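Local coordinates for putative acetyltransferase (Clostridium difficile, PDB 3DSB), which probably transfers an acyl group, such as acetyl from acetyl-coenzyme A, to an acceptor that is not known, as a member of the GNAT family, at residues R123-K128 against Y147-Y152; N111-D114 against N118-G121. All blocks are in the same frame, centred on the assembly; numbering follows the deposited sequence.

Contact 1: residues R123-K128 against Y147-Y152. With BET (trimethyl glycine), chain D; BET (trimethyl glycine), chain F.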
loop_
_atom_site.group_PDB
_atom_site.type_symbol
_atom_site.label_atom_id
_atom_site.label_comp_id
_atom_site.label_asym_id
_atom_site.label_seq_id
_atom_site.Cartn_x
_atom_site.Cartn_y
_atom_site.Cartn_z
ATOM N N ARG A 123 -3.447 4.599 -7.333
ATOM C CA ARG A 123 -2.062 5.036 -7.210
ATOM C C ARG A 123 -1.074 4.010 -7.707
ATOM O O ARG A 123 -1.434 2.863 -7.863
ATOM C CB ARG A 123 -1.763 5.386 -5.753
ATOM C CG ARG A 123 -2.478 6.653 -5.319
ATOM C CD ARG A 123 -2.317 6.943 -3.832
ATOM N NE ARG A 123 -2.799 8.299 -3.590
ATOM C CZ ARG A 123 -2.881 8.846 -2.384
ATOM N NH1 ARG A 123 -2.511 8.146 -1.327
ATOM N NH2 ARG A 123 -3.349 10.085 -2.268
ATOM N N LEU A 124 0.163 4.439 -7.958
ATOM C CA LEU A 124 1.233 3.477 -8.183
ATOM C C LEU A 124 2.538 4.147 -7.802
ATOM O O LEU A 124 2.620 5.399 -7.728
ATOM C CB LEU A 124 1.257 2.924 -9.622
ATOM C CG LEU A 124 1.475 3.913 -10.772
ATOM C CD1 LEU A 124 2.940 4.345 -10.924
ATOM C CD2 LEU A 124 0.968 3.314 -12.102
ATOM N N TYR A 125 3.578 3.346 -7.581
ATOM C CA TYR A 125 4.957 3.921 -7.454
ATOM C C TYR A 125 5.834 3.294 -8.530
ATOM O O TYR A 125 5.639 2.124 -8.906
ATOM C CB TYR A 125 5.557 3.794 -6.012
ATOM C CG TYR A 125 5.665 2.352 -5.501
ATOM C CD1 TYR A 125 6.808 1.581 -5.789
ATOM C CD2 TYR A 125 4.613 1.739 -4.800
ATOM C CE1 TYR A 125 6.914 0.233 -5.390
ATOM C CE2 TYR A 125 4.735 0.410 -4.344
ATOM C CZ TYR A 125 5.872 -0.345 -4.678
ATOM O OH TYR A 125 6.022 -1.693 -4.315
ATOM N N VAL A 126 6.798 4.073 -9.017
ATOM C CA VAL A 126 7.691 3.629 -10.077
ATOM C C VAL A 126 9.096 4.175 -9.872
ATOM O O VAL A 126 9.271 5.267 -9.328
ATOM C CB VAL A 126 7.111 4.053 -11.462
ATOM C CG1 VAL A 126 6.990 5.591 -11.610
ATOM C CG2 VAL A 126 7.904 3.434 -12.626
ATOM N N GLU A 127 10.096 3.413 -10.289
ATOM C CA GLU A 127 11.473 3.895 -10.180
ATOM C C GLU A 127 11.641 5.242 -10.851
ATOM O O GLU A 127 11.116 5.460 -11.954
ATOM C CB GLU A 127 12.440 2.916 -10.869
ATOM C CG GLU A 127 12.629 1.623 -10.201
ATOM C CD GLU A 127 13.558 0.670 -10.995
ATOM O OE1 GLU A 127 14.029 1.048 -12.083
ATOM O OE2 GLU A 127 13.773 -0.459 -10.521
ATOM N N LYS A 128 12.441 6.118 -10.239
ATOM C CA LYS A 128 12.689 7.448 -10.829
ATOM C C LYS A 128 13.431 7.330 -12.173
ATOM O O LYS A 128 13.323 8.215 -13.013
ATOM C CB LYS A 128 13.508 8.350 -9.886
ATOM C CG LYS A 128 12.763 8.714 -8.621
ATOM C CD LYS A 128 13.583 9.644 -7.743
ATOM C CE LYS A 128 12.784 10.030 -6.491
ATOM N NZ LYS A 128 13.637 10.722 -5.476
ATOM N N TYR A 147 4.832 13.435 -3.134
ATOM C CA TYR A 147 5.290 12.689 -1.971
ATOM C C TYR A 147 6.638 12.071 -2.216
ATOM O O TYR A 147 7.000 11.738 -3.360
ATOM C CB TYR A 147 4.377 11.492 -1.709
ATOM C CG TYR A 147 2.947 11.803 -1.386
ATOM C CD1 TYR A 147 2.584 12.426 -0.199
ATOM C CD2 TYR A 147 1.945 11.403 -2.262
ATOM C CE1 TYR A 147 1.212 12.736 0.075
ATOM C CE2 TYR A 147 0.606 11.645 -1.999
ATOM C CZ TYR A 147 0.234 12.326 -0.852
ATOM O OH TYR A 147 -1.141 12.540 -0.674
ATOM N N ASN A 148 7.370 11.904 -1.115
ATOM C CA ASN A 148 8.565 11.058 -1.131
ATOM C C ASN A 148 8.283 9.788 -0.358
ATOM O O ASN A 148 7.529 9.829 0.622
ATOM C CB ASN A 148 9.744 11.774 -0.435
ATOM C CG ASN A 148 10.226 13.004 -1.212
ATOM O OD1 ASN A 148 10.243 12.961 -2.435
ATOM N ND2 ASN A 148 10.579 14.093 -0.507
HETATM N N MSE A 149 8.910 8.681 -0.760
HETATM C CA MSE A 149 8.777 7.448 0.003
HETATM C C MSE A 149 10.042 7.256 0.852
HETATM O O MSE A 149 11.146 7.643 0.418
HETATM C CB MSE A 149 8.592 6.294 -0.957
HETATM C CG MSE A 149 7.146 6.188 -1.398
HETATM SE SE MSE A 149 6.899 4.902 -2.810
HETATM C CE MSE A 149 8.225 3.544 -2.047
ATOM N N TYR A 150 9.881 6.691 2.051
ATOM C CA TYR A 150 11.029 6.324 2.907
ATOM C C TYR A 150 10.928 4.863 3.236
ATOM O O TYR A 150 9.799 4.312 3.251
ATOM C CB TYR A 150 10.982 7.128 4.231
ATOM C CG TYR A 150 11.456 8.542 4.031
ATOM C CD1 TYR A 150 12.725 8.914 4.450
ATOM C CD2 TYR A 150 10.637 9.505 3.429
ATOM C CE1 TYR A 150 13.197 10.191 4.244
ATOM C CE2 TYR A 150 11.102 10.808 3.205
ATOM C CZ TYR A 150 12.385 11.137 3.631
ATOM O OH TYR A 150 12.891 12.416 3.432
ATOM N N GLU A 151 12.060 4.217 3.533
ATOM C CA GLU A 151 11.972 2.818 3.937
ATOM C C GLU A 151 13.033 2.458 4.952
ATOM O O GLU A 151 14.122 3.084 5.013
ATOM C CB GLU A 151 12.058 1.901 2.729
ATOM C CG GLU A 151 13.438 1.754 2.159
ATOM C CD GLU A 151 13.471 0.868 0.925
ATOM O OE1 GLU A 151 12.540 0.028 0.739
ATOM O OE2 GLU A 151 14.475 0.942 0.172
ATOM N N TYR A 152 12.703 1.441 5.731
ATOM C CA TYR A 152 13.639 0.873 6.673
ATOM C C TYR A 152 14.083 -0.459 6.094
ATOM O O TYR A 152 13.239 -1.253 5.644
ATOM C CB TYR A 152 12.966 0.679 8.044
ATOM C CG TYR A 152 13.682 -0.303 8.973
ATOM C CD1 TYR A 152 14.952 -0.017 9.480
ATOM C CD2 TYR A 152 13.061 -1.506 9.352
ATOM C CE1 TYR A 152 15.611 -0.928 10.326
ATOM C CE2 TYR A 152 13.705 -2.425 10.207
ATOM C CZ TYR A 152 14.973 -2.129 10.674
ATOM O OH TYR A 152 15.608 -3.029 11.503
HETATM N N BET D . -4.082 10.746 1.415
HETATM C CA BET D . -5.077 9.753 1.945
HETATM C C BET D . -5.495 9.805 3.408
HETATM O O BET D . -5.579 8.729 4.098
HETATM O OXT BET D . -5.875 10.931 3.827
HETATM C C1 BET D . -2.900 10.004 1.016
HETATM C C2 BET D . -4.561 11.481 0.236
HETATM C C3 BET D . -3.682 11.751 2.409
HETATM N N BET F . 9.728 -3.712 -4.715
HETATM C CA BET F . 8.959 -4.856 -4.158
HETATM C C BET F . 8.345 -5.862 -5.097
HETATM O O BET F . 7.114 -6.325 -4.999
HETATM O OXT BET F . 9.229 -6.306 -5.842
HETATM C C1 BET F . 10.994 -3.483 -4.003
HETATM C C2 BET F . 9.989 -3.815 -6.159
HETATM C C3 BET F . 8.882 -2.566 -4.417
HETATM O O HOH W 1 12.074 10.722 -3.394
HETATM O O HOH W 2 11.779 13.539 -4.655
#
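Met149, present as selenomethionine, meets Tyr125 in a Met-aromatic contact, and the two side chains cross at about a right angle. Met149 SE rests 3.6 Å from Tyr125 CB and lies 4.7 Å from the ring centroid, 40° off the normal, so it comes in obliquely at the CB-CG end of the ring, nearer that end than the centroid. In Tyr125, chi1 (59°) puts CG between its backbone N and carbonyl carbon; on Met149 the extended chi2 (172°) carries SE out to the ring, and the bend at chi3 only sets where CE goes. Tyr125 OH is held by Glu75 of the second subunit, beside one of the bound trimethyl glycines.

The second meeting is looser. Arg123, extended from CG to NE, brings NH2 to 3.7 Å from Tyr147 OH; the phenol approaches the guanidinium obliquely and helps line the pocket of the other trimethyl glycine. Arg123 spends its NE on a salt bridge to Glu151 of the second subunit. Further along, a water joins Lys128 NZ to Asn148 OD1.

No direct hydrogen bond links the segments. Both pair antiparallel with a strand of the second subunit, consistent with that strand lying between them and carrying the sheet across the dimer. Beyond 123-128, strand 82-92 continues the sheet, while helix 133-138 packs on Leu124 and Val126.

Contact 2: residues N111-D114 against N118-G121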
loop_
_atom_site.group_PDB
_atom_site.type_symbol
_atom_site.label_atom_id
_atom_site.label_comp_id
_atom_site.label_asym_id
_atom_site.label_seq_id
_atom_site.Cartn_x
_atom_site.Cartn_y
_atom_site.Cartn_z
ATOM N N ASN A 111 -11.958 2.093 -14.559
ATOM C CA ASN A 111 -13.418 1.962 -14.481
ATOM C C ASN A 111 -13.877 1.345 -13.167
ATOM O O ASN A 111 -14.861 1.795 -12.563
ATOM C CB ASN A 111 -13.956 1.147 -15.679
ATOM C CG ASN A 111 -15.463 0.915 -15.585
ATOM O OD1 ASN A 111 -15.920 -0.206 -15.330
ATOM N ND2 ASN A 111 -16.228 1.978 -15.733
ATOM N N ILE A 112 -13.172 0.322 -12.708
ATOM C CA ILE A 112 -13.471 -0.249 -11.382
ATOM C C ILE A 112 -13.416 0.859 -10.320
ATOM O O ILE A 112 -14.309 0.966 -9.464
ATOM C CB ILE A 112 -12.489 -1.400 -10.986
ATOM C CG1 ILE A 112 -12.821 -2.678 -11.788
ATOM C CG2 ILE A 112 -12.457 -1.653 -9.472
ATOM C CD1 ILE A 112 -11.764 -3.763 -11.635
ATOM N N CYS A 113 -12.389 1.715 -10.402
ATOM C CA CYS A 113 -12.234 2.777 -9.380
ATOM C C CYS A 113 -13.365 3.814 -9.482
ATOM O O CYS A 113 -13.926 4.246 -8.461
ATOM C CB CYS A 113 -10.877 3.471 -9.545
ATOM S SG CYS A 113 -9.511 2.357 -9.124
ATOM N N ASP A 114 -13.739 4.172 -10.695
ATOM C CA ASP A 114 -14.718 5.231 -10.859
ATOM C C ASP A 114 -16.118 4.731 -10.477
ATOM O O ASP A 114 -16.948 5.498 -9.974
ATOM C CB ASP A 114 -14.686 5.744 -12.296
ATOM C CG ASP A 114 -13.485 6.665 -12.557
ATOM O OD1 ASP A 114 -12.935 7.281 -11.594
ATOM O OD2 ASP A 114 -13.121 6.806 -13.736
ATOM N N ASN A 118 -16.555 3.484 -2.873
ATOM C CA ASN A 118 -15.676 3.233 -1.725
ATOM C C ASN A 118 -14.207 3.152 -2.108
ATOM O O ASN A 118 -13.372 2.871 -1.265
ATOM C CB ASN A 118 -16.056 1.938 -1.001
ATOM C CG ASN A 118 -17.560 1.766 -0.863
ATOM O OD1 ASN A 118 -18.189 2.411 -0.009
ATOM N ND2 ASN A 118 -18.161 0.892 -1.723
ATOM N N ILE A 119 -13.908 3.368 -3.385
ATOM C CA ILE A 119 -12.506 3.521 -3.795
ATOM C C ILE A 119 -12.244 5.014 -3.906
ATOM O O ILE A 119 -12.959 5.749 -4.621
ATOM C CB ILE A 119 -12.226 2.810 -5.143
ATOM C CG1 ILE A 119 -12.270 1.289 -4.880
ATOM C CG2 ILE A 119 -10.847 3.262 -5.677
ATOM C CD1 ILE A 119 -12.081 0.402 -6.115
ATOM N N VAL A 120 -11.248 5.483 -3.159
ATOM C CA VAL A 120 -11.036 6.919 -3.052
ATOM C C VAL A 120 -9.906 7.460 -3.932
ATOM O O VAL A 120 -9.709 8.667 -4.024
ATOM C CB VAL A 120 -10.854 7.340 -1.560
ATOM C CG1 VAL A 120 -12.150 7.062 -0.791
ATOM C CG2 VAL A 120 -9.716 6.551 -0.931
ATOM N N GLY A 121 -9.197 6.563 -4.595
ATOM C CA GLY A 121 -8.107 6.978 -5.454
ATOM C C GLY A 121 -7.414 5.758 -6.042
ATOM O O GLY A 121 -7.680 4.625 -5.624
#
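Ile119 makes the whole side-chain contact from the strand, meeting Ile112 and Cys113 on the helix, and the residues on either side of it show how a tight helix-to-strand return is built. The walk begins at Asn118, still in the loop, whose backbone N is hydrogen-bonded to Asp116 OD1 and whose side chain turns away from the helix.

Ile119 comes next and points at the helix, using both of its branches. Ile119 CG2, anti to the backbone N, fits against Cys113, 3.8 Å from Cys113 SG and 3.9 Å from Cys113 CB. The longer branch, extended at chi2 (177°), carries Ile119 CD1 to 4.0 Å from Ile112 CG2, a methyl-to-methyl meeting. Ile119 CD1 also lies 4.0 Å from Cys113 CA, so the tip of this branch touches both the Ile112 methyl and the Cys113 backbone. The side-chain touches are apolar, and no hydrogen bond crosses between the segments.

Val120 faces away from the helix and packs on Phe84. Its psi of -5° departs from an extended strand, and the usual alternation lapses: at Gly121, which has no side chain, the CB direction would again lead away from the helix.

Seen in the fold, this is the helix-to-strand return of a beta-alpha-beta crossover, in which helix 101-115 leads from strand 82-92 to the parallel strand 119-127. Backbone hydrogen bonds join Asn118 and Val120 to Asn83 and Gly121 to Leu85, while Cys113 also packs on Leu85. His156 of the second subunit hydrogen-bonds to the carbonyl oxygens of both Asp114 and Ile119, spanning the helix end and the strand start.

Strand 119-127 is the element the two contacts share. Contact 2 comes first along the chain and closes before contact 1 opens; their centres are 21 Å apart, and they adjoin in sequence without touching otherwise. At its start the strand packs on helix 101-115 of its own subunit, with the second subunit also touching there; farther along, as the outermost strand of its own chain's sheet, it pairs with a strand of the second subunit. The beta-alpha-beta unit and the C-terminal strand 143-152 are thus bound into one dimer. Contact 1 contributes residues to both trimethyl glycine pockets, whereas contact 2 is structural packing.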